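Local atomic coordinates of predicted component of a thermophile-specific DNA repair system, contains a RAMP domain (Methanopyrus kandleri, PDB entry 4N0L), a protein that probably binds CRISPR RNA as the Csm3 subunit of a type III-A antiviral interference complex, carries a bound zinc ion and is tentatively assigned endonuclease activity. Residues E84-G89 with D126-S131; C88-R93 with P107-N112; Y102-P107 with Y151-D156. All coordinates share one frame; numbering follows the deposited sequence.

Contact 1 (E84-G89 with D126-S131); sequences ERHECG and DGIGFS. With ZN (zinc ion), chain C.
Half of the zinc site of this Csm3 protein sits in this contact, where His86 and Cys88 on one loop lie against the turn carrying Ile128 on another. NE2 of His86 binds the zinc ion at 2.0 Å and SG of Cys88 at 2.4 Å; Cys115 and Cys118 complete a set of three cysteines and one histidine. The Glu87 backbone between the two ligands is what the second loop holds: Ile128 N donates to Glu87 O at 3.1 Å, in the carbonyl plane and with an N-H...O angle of 157°. Ile128 then lays its branches against the same peptide. CG1 and CG2 both touch the Glu87 carbonyl oxygen, CG2 continues to ND1 of His86 at 3.9 Å, meeting the imidazole at a slant, and CD1 reaches CB of Cys88. The imidazole is fixed at both nitrogens, since ND1 is hydrogen-bonded to Phe77 O while NE2 holds the metal.

Residues Asp126 to Gly129 form a type I beta turn, and the Asp126 carboxylate ties the following residues back to its start. Phe130 N donates to OD1, while OD2 accepts from Ser131 N on its syn lone pair, at 2.7 Å, and from Ser131 OG on the anti side. CG of Asp126 is anti to the backbone N (chi1 -172°), which carries the carboxylate to these donors, while a water accepting from Gly89 N donates weakly to OD1. Beside the turn, CB of Glu87 packs on the Gly127 backbone, and OE2 of Glu87 accepts from Ala124 N.

Contact 2 (C88-R93 with P107-N112); sequences CGFVRR and PPWLEN. With ZN (zinc ion), chain C.
An indole N-H directed at a zinc-bound cysteine sulfur is the unusual feature here: NE1 of Trp109 donates to SG of Cys88 at 3.5 Å, a weak bond bent to 148°. The sulfur approaches the indole at its edge, near the ring plane, in a Cys sulfur-aromatic contact. A second weak donor, Phe90 N, reaches the same SG from within its own loop. Such backbone N-H groups commonly point at metal-bound cysteine sulfur in protein zinc sites; the side-chain donor is the less usual partner, and together the two would be expected to offset part of the negative charge on the thiolate. With its CG between the backbone N and the carbonyl carbon (chi1 65°), the Trp109 indole folds back over its own turn, where CB of Pro107 rests on one ring face toward the rim.

Phe90 carries the apolar part of the contact. CD1 of Leu110 lies over one face of the phenyl ring, 4.2 Å from its centroid and 25° off the normal, a CH-pi contact, while the other branch, CD2, presses on CB of Phe90 at 3.6 Å. At the far end of the ring, CZ meets CG of Pro107 at 4.2 Å. Pro107 to Leu110 form a type I beta turn, which brings proline, indole and leucine round the phenyl group; the backbone at Phe90 is the centre of an inverse gamma turn.

Farther out, the aliphatic CG of Arg93 touches Asn112 O at 3.6 Å, and the guanidinium turns elsewhere, to salt bridges with Asp234 and Glu236. Arg92 is the N-cap residue of helix 93-99, whose Val95 and Tyr96 pack on Phe90 and Leu110 respectively, while Trp109 rests on Val76 and Phe77 of helix 74-78.

Contact 3 (Y102-P107 with Y151-D156); sequences YLREDP and YRDPND
Arg104 joins the two loops twice, through its backbone and through its guanidinium. Its N donates to Tyr151 O at 2.8 Å, with an N-H...O angle of 142° and the donor well above the carbonyl plane. The side chain then runs extended along the neighbouring backbone until NH2 forms a salt bridge with OD1 of Asp153 at 3.0 Å. The guanidinium and carboxylate planes are 69° apart, so this is a single-point contact and not a paired, coplanar one. One guanidinium face lies over the backbone at Arg152 C and Asp153 CA. The other Asp153 oxygen, OD2, accepts from Asn155 N at 2.6 Å in an Asx turn, which helps to position the carboxylate just ahead of helix 157-160.

Next to the main hydrogen bond, Leu103 CA makes a CA-H...O contact with the same Tyr151 O, and CD2 of Leu103 also reaches that oxygen. Tyr151 lays its ring along the other loop: Glu105 O sits at the ring edge in its plane, and CE1 comes to 3.4 Å from Asp106 O. At the opposite end of the contact, CD1 of Tyr102 packs on CG of Asp156 at 3.9 Å, with the two side chains crossing at about a right angle. Arg152 touches Tyr102 O through CB, but bends away at chi2 (99°) to a salt bridge with Asp146.

Glu105 likewise pairs with Arg150, next to Tyr151. With Arg104 exposed and Glu105 partly so, the loops are joined by ion pairs near the surface, probably solvent-screened, while the bond to Tyr151 O ties the two backbones directly.

How the contacts relate
The three contacts form a continuous series running outward from the zinc ion, which contacts 1 and 2 both touch and share through Cys88. The centres of contacts 1 and 2 lie about 11 Å apart, and Trp109 joins them: its NE1 is 3.5 Å from His86 CE1, and its CZ2 is 3.7 Å from Ile128 CD1. Contact 3 is more remote, with the Pro107 side chain about 9 Å from the metal, yet Pro107 belongs to contact 2 as well. Phe130 links contact 1 to contact 3, its O probably accepting from Arg152 NE at 2.9 Å while its ring packs on Leu103, Tyr151 and Pro107. Contacts 1 and 2 thus meet at the metal, and contact 3 extends the same set of loops away from it.

Contact 1 (E84-G89 with D126-S131)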
loop_
_atom_site.group_PDB
_atom_site.type_symbol
_atom_site.label_atom_id
_atom_site.label_comp_id
_atom_site.label_asym_id
_atom_site.label_seq_id
_atom_site.Cartn_x
_atom_site.Cartn_y
_atom_site.Cartn_z
ATOM N N GLU A 84 -12.852 9.648 6.518
ATOM C CA GLU A 84 -11.567 8.970 6.372
ATOM C C GLU A 84 -11.539 7.654 7.139
ATOM O O GLU A 84 -12.447 7.358 7.917
ATOM C CB GLU A 84 -10.422 9.862 6.850
ATOM C CG GLU A 84 -10.445 10.138 8.344
ATOM C CD GLU A 84 -9.231 10.918 8.808
ATOM O OE1 GLU A 84 -8.516 11.478 7.947
ATOM O OE2 GLU A 84 -8.993 10.972 10.031
ATOM N N ARG A 85 -10.478 6.881 6.920
ATOM C CA ARG A 85 -10.284 5.588 7.570
ATOM C C ARG A 85 -11.510 4.684 7.468
ATOM O O ARG A 85 -12.154 4.382 8.474
ATOM C CB ARG A 85 -9.906 5.787 9.042
ATOM N N HIS A 86 -11.840 4.265 6.250
ATOM C CA HIS A 86 -12.861 3.243 6.059
ATOM C C HIS A 86 -12.360 1.928 6.623
ATOM O O HIS A 86 -11.270 1.473 6.276
ATOM C CB HIS A 86 -13.225 3.075 4.582
ATOM C CG HIS A 86 -13.829 1.739 4.255
ATOM N ND1 HIS A 86 -15.189 1.536 4.184
ATOM C CD2 HIS A 86 -13.255 0.544 3.968
ATOM C CE1 HIS A 86 -15.430 0.272 3.876
ATOM N NE2 HIS A 86 -14.273 -0.350 3.740
ATOM N N GLU A 87 -13.146 1.327 7.507
ATOM C CA GLU A 87 -12.824 0.006 8.025
ATOM C C GLU A 87 -14.070 -0.865 8.092
ATOM O O GLU A 87 -15.061 -0.493 8.721
ATOM C CB GLU A 87 -12.174 0.114 9.406
ATOM C CG GLU A 87 -10.772 0.694 9.388
ATOM C CD GLU A 87 -10.206 0.886 10.778
ATOM O OE1 GLU A 87 -10.710 1.763 11.509
ATOM O OE2 GLU A 87 -9.256 0.161 11.139
ATOM N N CYS A 88 -14.020 -2.018 7.436
ATOM C CA CYS A 88 -15.118 -2.976 7.496
ATOM C C CYS A 88 -14.563 -4.373 7.732
ATOM O O CYS A 88 -13.351 -4.587 7.655
ATOM C CB CYS A 88 -15.953 -2.944 6.216
ATOM S SG CYS A 88 -15.196 -3.785 4.808
ATOM N N GLY A 89 -15.447 -5.324 8.012
ATOM C CA GLY A 89 -15.019 -6.679 8.299
ATOM C C GLY A 89 -15.222 -7.623 7.132
ATOM O O GLY A 89 -14.959 -8.818 7.243
ATOM N N ASP A 126 -15.291 -3.547 12.226
ATOM C CA ASP A 126 -16.413 -2.758 11.725
ATOM C C ASP A 126 -16.293 -1.311 12.199
ATOM O O ASP A 126 -17.140 -0.814 12.940
ATOM C CB ASP A 126 -17.747 -3.362 12.172
ATOM C CG ASP A 126 -18.944 -2.690 11.520
ATOM O OD1 ASP A 126 -18.764 -2.022 10.478
ATOM O OD2 ASP A 126 -20.068 -2.831 12.047
ATOM N N GLY A 127 -15.225 -0.645 11.765
ATOM C CA GLY A 127 -14.949 0.721 12.165
ATOM C C GLY A 127 -16.003 1.709 11.706
ATOM O O GLY A 127 -16.294 2.684 12.398
ATOM N N ILE A 128 -16.573 1.464 10.530
ATOM C CA ILE A 128 -17.609 2.339 9.993
ATOM C C ILE A 128 -18.921 2.173 10.755
ATOM O O ILE A 128 -19.816 3.012 10.655
ATOM C CB ILE A 128 -17.855 2.072 8.494
ATOM C CG1 ILE A 128 -18.274 0.620 8.273
ATOM C CG2 ILE A 128 -16.605 2.386 7.683
ATOM C CD1 ILE A 128 -18.558 0.280 6.826
ATOM N N GLY A 129 -19.025 1.093 11.524
ATOM C CA GLY A 129 -20.192 0.857 12.353
ATOM C C GLY A 129 -21.386 0.353 11.567
ATOM O O GLY A 129 -22.527 0.693 11.877
ATOM N N PHE A 130 -21.115 -0.445 10.539
ATOM C CA PHE A 130 -22.150 -1.006 9.673
ATOM C C PHE A 130 -23.181 -1.811 10.464
ATOM O O PHE A 130 -24.365 -1.831 10.124
ATOM C CB PHE A 130 -21.508 -1.888 8.599
ATOM C CG PHE A 130 -22.484 -2.450 7.600
ATOM C CD1 PHE A 130 -22.937 -3.755 7.710
ATOM C CD2 PHE A 130 -22.948 -1.672 6.550
ATOM C CE1 PHE A 130 -23.831 -4.276 6.792
ATOM C CE2 PHE A 130 -23.840 -2.186 5.627
ATOM C CZ PHE A 130 -24.284 -3.490 5.749
ATOM N N SER A 131 -22.723 -2.473 11.521
ATOM C CA SER A 131 -23.595 -3.298 12.349
ATOM C C SER A 131 -23.917 -2.621 13.678
ATOM O O SER A 131 -24.225 -3.291 14.662
ATOM C CB SER A 131 -22.956 -4.670 12.594
ATOM O OG SER A 131 -21.821 -4.569 13.437
HETATM ZN ZN ZN C . -13.544 -2.252 3.912
HETATM O O HOH W 1 -18.208 -4.262 8.791
#

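Contact 2 (C88-R93 with P107-N112)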
loop_
_atom_site.group_PDB
_atom_site.type_symbol
_atom_site.label_atom_id
_atom_site.label_comp_id
_atom_site.label_asym_id
_atom_site.label_seq_id
_atom_site.Cartn_x
_atom_site.Cartn_y
_atom_site.Cartn_z
ATOM N N CYS A 88 -14.020 -2.018 7.436
ATOM C CA CYS A 88 -15.118 -2.976 7.496
ATOM C C CYS A 88 -14.563 -4.373 7.732
ATOM O O CYS A 88 -13.351 -4.587 7.655
ATOM C CB CYS A 88 -15.953 -2.944 6.216
ATOM S SG CYS A 88 -15.196 -3.785 4.808
ATOM N N GLY A 89 -15.447 -5.324 8.012
ATOM C CA GLY A 89 -15.019 -6.679 8.299
ATOM C C GLY A 89 -15.222 -7.623 7.132
ATOM O O GLY A 89 -14.959 -8.818 7.243
ATOM N N PHE A 90 -15.681 -7.090 6.004
ATOM C CA PHE A 90 -15.875 -7.901 4.807
ATOM C C PHE A 90 -14.524 -8.196 4.157
ATOM O O PHE A 90 -14.261 -7.770 3.029
ATOM C CB PHE A 90 -16.794 -7.191 3.812
ATOM C CG PHE A 90 -18.205 -7.020 4.299
ATOM C CD1 PHE A 90 -19.126 -8.050 4.178
ATOM C CD2 PHE A 90 -18.614 -5.825 4.872
ATOM C CE1 PHE A 90 -20.428 -7.892 4.623
ATOM C CE2 PHE A 90 -19.916 -5.662 5.322
ATOM C CZ PHE A 90 -20.824 -6.695 5.196
ATOM N N VAL A 91 -13.676 -8.937 4.865
ATOM C CA VAL A 91 -12.285 -9.106 4.459
ATOM C C VAL A 91 -11.996 -10.484 3.868
ATOM O O VAL A 91 -10.951 -10.697 3.253
ATOM C CB VAL A 91 -11.340 -8.872 5.649
ATOM C CG1 VAL A 91 -11.360 -7.409 6.056
ATOM C CG2 VAL A 91 -11.733 -9.756 6.820
ATOM N N ARG A 92 -12.921 -11.417 4.066
ATOM C CA ARG A 92 -12.837 -12.733 3.445
ATOM C C ARG A 92 -14.225 -13.176 3.004
ATOM O O ARG A 92 -15.228 -12.760 3.583
ATOM C CB ARG A 92 -12.219 -13.751 4.406
ATOM C CG ARG A 92 -12.332 -13.359 5.871
ATOM C CD ARG A 92 -13.039 -14.429 6.688
ATOM N NE ARG A 92 -12.212 -15.617 6.875
ATOM N N ARG A 93 -14.280 -14.014 1.974
ATOM C CA ARG A 93 -15.551 -14.390 1.366
ATOM C C ARG A 93 -16.482 -15.121 2.328
ATOM O O ARG A 93 -17.699 -15.042 2.179
ATOM C CB ARG A 93 -15.314 -15.244 0.124
ATOM C CG ARG A 93 -15.168 -14.431 -1.151
ATOM C CD ARG A 93 -15.175 -15.324 -2.377
ATOM N NE ARG A 93 -14.240 -16.435 -2.234
ATOM C CZ ARG A 93 -12.925 -16.328 -2.387
ATOM N NH1 ARG A 93 -12.383 -15.158 -2.691
ATOM N NH2 ARG A 93 -12.152 -17.395 -2.235
ATOM N N PRO A 107 -23.476 -4.086 -0.039
ATOM C CA PRO A 107 -22.668 -2.886 0.204
ATOM C C PRO A 107 -21.868 -2.542 -1.047
ATOM O O PRO A 107 -21.189 -3.415 -1.586
ATOM C CB PRO A 107 -21.755 -3.298 1.361
ATOM C CG PRO A 107 -22.494 -4.398 2.054
ATOM C CD PRO A 107 -23.273 -5.119 0.993
ATOM N N PRO A 108 -21.955 -1.287 -1.512
ATOM C CA PRO A 108 -21.447 -0.929 -2.842
ATOM C C PRO A 108 -19.920 -0.945 -2.959
ATOM O O PRO A 108 -19.406 -0.888 -4.076
ATOM C CB PRO A 108 -21.988 0.490 -3.043
ATOM C CG PRO A 108 -22.131 1.031 -1.668
ATOM C CD PRO A 108 -22.537 -0.131 -0.810
ATOM N N TRP A 109 -19.213 -1.032 -1.837
ATOM C CA TRP A 109 -17.753 -1.027 -1.860
ATOM C C TRP A 109 -17.204 -2.448 -1.894
ATOM O O TRP A 109 -16.009 -2.666 -1.698
ATOM C CB TRP A 109 -17.191 -0.286 -0.646
ATOM C CG TRP A 109 -17.490 -0.958 0.658
ATOM C CD1 TRP A 109 -16.763 -1.946 1.256
ATOM C CD2 TRP A 109 -18.591 -0.684 1.532
ATOM N NE1 TRP A 109 -17.347 -2.310 2.446
ATOM C CE2 TRP A 109 -18.470 -1.550 2.638
ATOM C CE3 TRP A 109 -19.669 0.205 1.486
ATOM C CZ2 TRP A 109 -19.386 -1.550 3.689
ATOM C CZ3 TRP A 109 -20.576 0.203 2.530
ATOM C CH2 TRP A 109 -20.429 -0.669 3.616
ATOM N N LEU A 110 -18.085 -3.412 -2.137
ATOM C CA LEU A 110 -17.684 -4.810 -2.164
ATOM C C LEU A 110 -17.429 -5.278 -3.598
ATOM O O LEU A 110 -18.101 -4.834 -4.530
ATOM C CB LEU A 110 -18.760 -5.677 -1.504
ATOM C CG LEU A 110 -18.764 -5.705 0.027
ATOM C CD1 LEU A 110 -19.637 -6.839 0.553
ATOM C CD2 LEU A 110 -17.353 -5.812 0.573
ATOM N N GLU A 111 -16.449 -6.159 -3.774
ATOM C CA GLU A 111 -16.203 -6.791 -5.069
ATOM C C GLU A 111 -16.002 -8.289 -4.882
ATOM O O GLU A 111 -15.084 -8.713 -4.176
ATOM C CB GLU A 111 -14.988 -6.175 -5.767
ATOM C CG GLU A 111 -14.775 -6.693 -7.184
ATOM C CD GLU A 111 -13.669 -5.961 -7.923
ATOM O OE1 GLU A 111 -12.495 -6.094 -7.517
ATOM O OE2 GLU A 111 -13.974 -5.256 -8.909
ATOM N N ASN A 112 -16.855 -9.082 -5.528
ATOM C CA ASN A 112 -16.913 -10.526 -5.305
ATOM C C ASN A 112 -16.964 -10.881 -3.819
ATOM O O ASN A 112 -16.311 -11.824 -3.370
ATOM C CB ASN A 112 -15.721 -11.222 -5.970
ATOM C CG ASN A 112 -15.646 -10.952 -7.462
ATOM O OD1 ASN A 112 -16.668 -10.864 -8.141
ATOM N ND2 ASN A 112 -14.429 -10.821 -7.978
HETATM ZN ZN ZN C . -13.544 -2.252 3.912
#

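Contact 3 (Y102-P107 with Y151-D156)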
loop_
_atom_site.group_PDB
_atom_site.type_symbol
_atom_site.label_atom_id
_atom_site.label_comp_id
_atom_site.label_asym_id
_atom_site.label_seq_id
_atom_site.Cartn_x
_atom_site.Cartn_y
_atom_site.Cartn_z
ATOM N N TYR A 102 -28.735 -11.642 5.872
ATOM C CA TYR A 102 -29.219 -10.444 6.552
ATOM C C TYR A 102 -29.062 -9.192 5.697
ATOM O O TYR A 102 -29.275 -8.077 6.176
ATOM C CB TYR A 102 -28.480 -10.236 7.876
ATOM C CG TYR A 102 -28.462 -11.439 8.788
ATOM C CD1 TYR A 102 -29.600 -11.823 9.488
ATOM C CD2 TYR A 102 -27.300 -12.175 8.971
ATOM C CE1 TYR A 102 -29.584 -12.919 10.330
ATOM C CE2 TYR A 102 -27.273 -13.271 9.814
ATOM C CZ TYR A 102 -28.417 -13.639 10.490
ATOM O OH TYR A 102 -28.397 -14.729 11.328
ATOM N N LEU A 103 -28.703 -9.371 4.430
ATOM C CA LEU A 103 -28.484 -8.230 3.549
ATOM C C LEU A 103 -29.646 -8.016 2.588
ATOM O O LEU A 103 -30.055 -8.931 1.876
ATOM C CB LEU A 103 -27.183 -8.406 2.761
ATOM C CG LEU A 103 -25.895 -8.453 3.587
ATOM C CD1 LEU A 103 -24.713 -8.875 2.726
ATOM C CD2 LEU A 103 -25.630 -7.109 4.251
ATOM N N ARG A 104 -30.173 -6.796 2.575
ATOM C CA ARG A 104 -31.210 -6.412 1.626
ATOM C C ARG A 104 -30.581 -6.120 0.272
ATOM O O ARG A 104 -31.196 -6.318 -0.775
ATOM C CB ARG A 104 -31.973 -5.182 2.118
ATOM C CG ARG A 104 -32.686 -5.360 3.446
ATOM C CD ARG A 104 -33.279 -4.037 3.910
ATOM N NE ARG A 104 -34.156 -4.194 5.067
ATOM C CZ ARG A 104 -34.675 -3.179 5.752
ATOM N NH1 ARG A 104 -34.401 -1.931 5.401
ATOM N NH2 ARG A 104 -35.465 -3.413 6.793
ATOM N N GLU A 105 -29.340 -5.648 0.314
ATOM C CA GLU A 105 -28.623 -5.216 -0.878
ATOM C C GLU A 105 -27.132 -5.223 -0.575
ATOM O O GLU A 105 -26.727 -5.019 0.569
ATOM C CB GLU A 105 -29.087 -3.821 -1.309
ATOM C CG GLU A 105 -28.538 -3.344 -2.644
ATOM C CD GLU A 105 -29.125 -2.010 -3.069
ATOM O OE1 GLU A 105 -28.432 -1.253 -3.783
ATOM O OE2 GLU A 105 -30.283 -1.719 -2.699
ATOM N N ASP A 106 -26.319 -5.470 -1.596
ATOM C CA ASP A 106 -24.876 -5.546 -1.410
ATOM C C ASP A 106 -24.285 -4.174 -1.106
ATOM O O ASP A 106 -24.571 -3.205 -1.811
ATOM C CB ASP A 106 -24.201 -6.132 -2.652
ATOM C CG ASP A 106 -24.601 -7.572 -2.913
ATOM O OD1 ASP A 106 -24.705 -8.351 -1.941
ATOM O OD2 ASP A 106 -24.811 -7.924 -4.093
ATOM N N PRO A 107 -23.476 -4.086 -0.039
ATOM C CA PRO A 107 -22.668 -2.886 0.204
ATOM C C PRO A 107 -21.868 -2.542 -1.047
ATOM O O PRO A 107 -21.189 -3.415 -1.586
ATOM C CB PRO A 107 -21.755 -3.298 1.361
ATOM C CG PRO A 107 -22.494 -4.398 2.054
ATOM C CD PRO A 107 -23.273 -5.119 0.993
ATOM N N TYR A 151 -29.177 -1.530 2.871
ATOM C CA TYR A 151 -28.275 -2.674 2.774
ATOM C C TYR A 151 -28.583 -3.736 3.822
ATOM O O TYR A 151 -28.303 -4.919 3.621
ATOM C CB TYR A 151 -26.818 -2.216 2.892
ATOM C CG TYR A 151 -26.460 -1.139 1.891
ATOM C CD1 TYR A 151 -26.348 -1.433 0.539
ATOM C CD2 TYR A 151 -26.251 0.174 2.296
ATOM C CE1 TYR A 151 -26.033 -0.455 -0.383
ATOM C CE2 TYR A 151 -25.931 1.162 1.379
ATOM C CZ TYR A 151 -25.826 0.840 0.042
ATOM O OH TYR A 151 -25.510 1.818 -0.873
ATOM N N ARG A 152 -29.188 -3.313 4.928
ATOM C CA ARG A 152 -29.498 -4.230 6.018
ATOM C C ARG A 152 -30.516 -3.624 6.972
ATOM O O ARG A 152 -30.554 -2.407 7.167
ATOM C CB ARG A 152 -28.222 -4.614 6.783
ATOM C CG ARG A 152 -27.509 -3.446 7.470
ATOM C CD ARG A 152 -27.846 -3.365 8.957
ATOM N NE ARG A 152 -27.178 -2.247 9.616
ATOM C CZ ARG A 152 -27.679 -1.017 9.686
ATOM N NH1 ARG A 152 -28.855 -0.742 9.134
ATOM N NH2 ARG A 152 -27.006 -0.058 10.306
ATOM N N ASP A 153 -31.340 -4.485 7.559
ATOM C CA ASP A 153 -32.286 -4.071 8.581
ATOM C C ASP A 153 -31.539 -3.821 9.881
ATOM O O ASP A 153 -30.782 -4.678 10.332
ATOM C CB ASP A 153 -33.366 -5.138 8.780
ATOM C CG ASP A 153 -34.501 -4.669 9.675
ATOM O OD1 ASP A 153 -35.672 -4.954 9.347
ATOM O OD2 ASP A 153 -34.224 -4.030 10.714
ATOM N N PRO A 154 -31.743 -2.639 10.484
ATOM C CA PRO A 154 -31.119 -2.294 11.768
ATOM C C PRO A 154 -31.422 -3.319 12.865
ATOM O O PRO A 154 -30.667 -3.419 13.833
ATOM C CB PRO A 154 -31.734 -0.926 12.105
ATOM C CG PRO A 154 -32.910 -0.771 11.184
ATOM C CD PRO A 154 -32.552 -1.532 9.951
ATOM N N ASN A 155 -32.518 -4.056 12.720
ATOM C CA ASN A 155 -32.860 -5.115 13.662
ATOM C C ASN A 155 -31.981 -6.351 13.479
ATOM O O ASN A 155 -31.854 -7.170 14.390
ATOM C CB ASN A 155 -34.336 -5.498 13.523
ATOM C CG ASN A 155 -35.271 -4.395 13.978
ATOM O OD1 ASN A 155 -34.983 -3.674 14.933
ATOM N ND2 ASN A 155 -36.404 -4.263 13.298
ATOM N N ASP A 156 -31.390 -6.489 12.293
ATOM C CA ASP A 156 -30.471 -7.591 12.016
ATOM C C ASP A 156 -29.021 -7.208 12.283
ATOM O O ASP A 156 -28.102 -7.941 11.919
ATOM C CB ASP A 156 -30.611 -8.059 10.566
ATOM C CG ASP A 156 -31.923 -8.760 10.304
ATOM O OD1 ASP A 156 -32.457 -9.389 11.241
ATOM O OD2 ASP A 156 -32.414 -8.689 9.158
#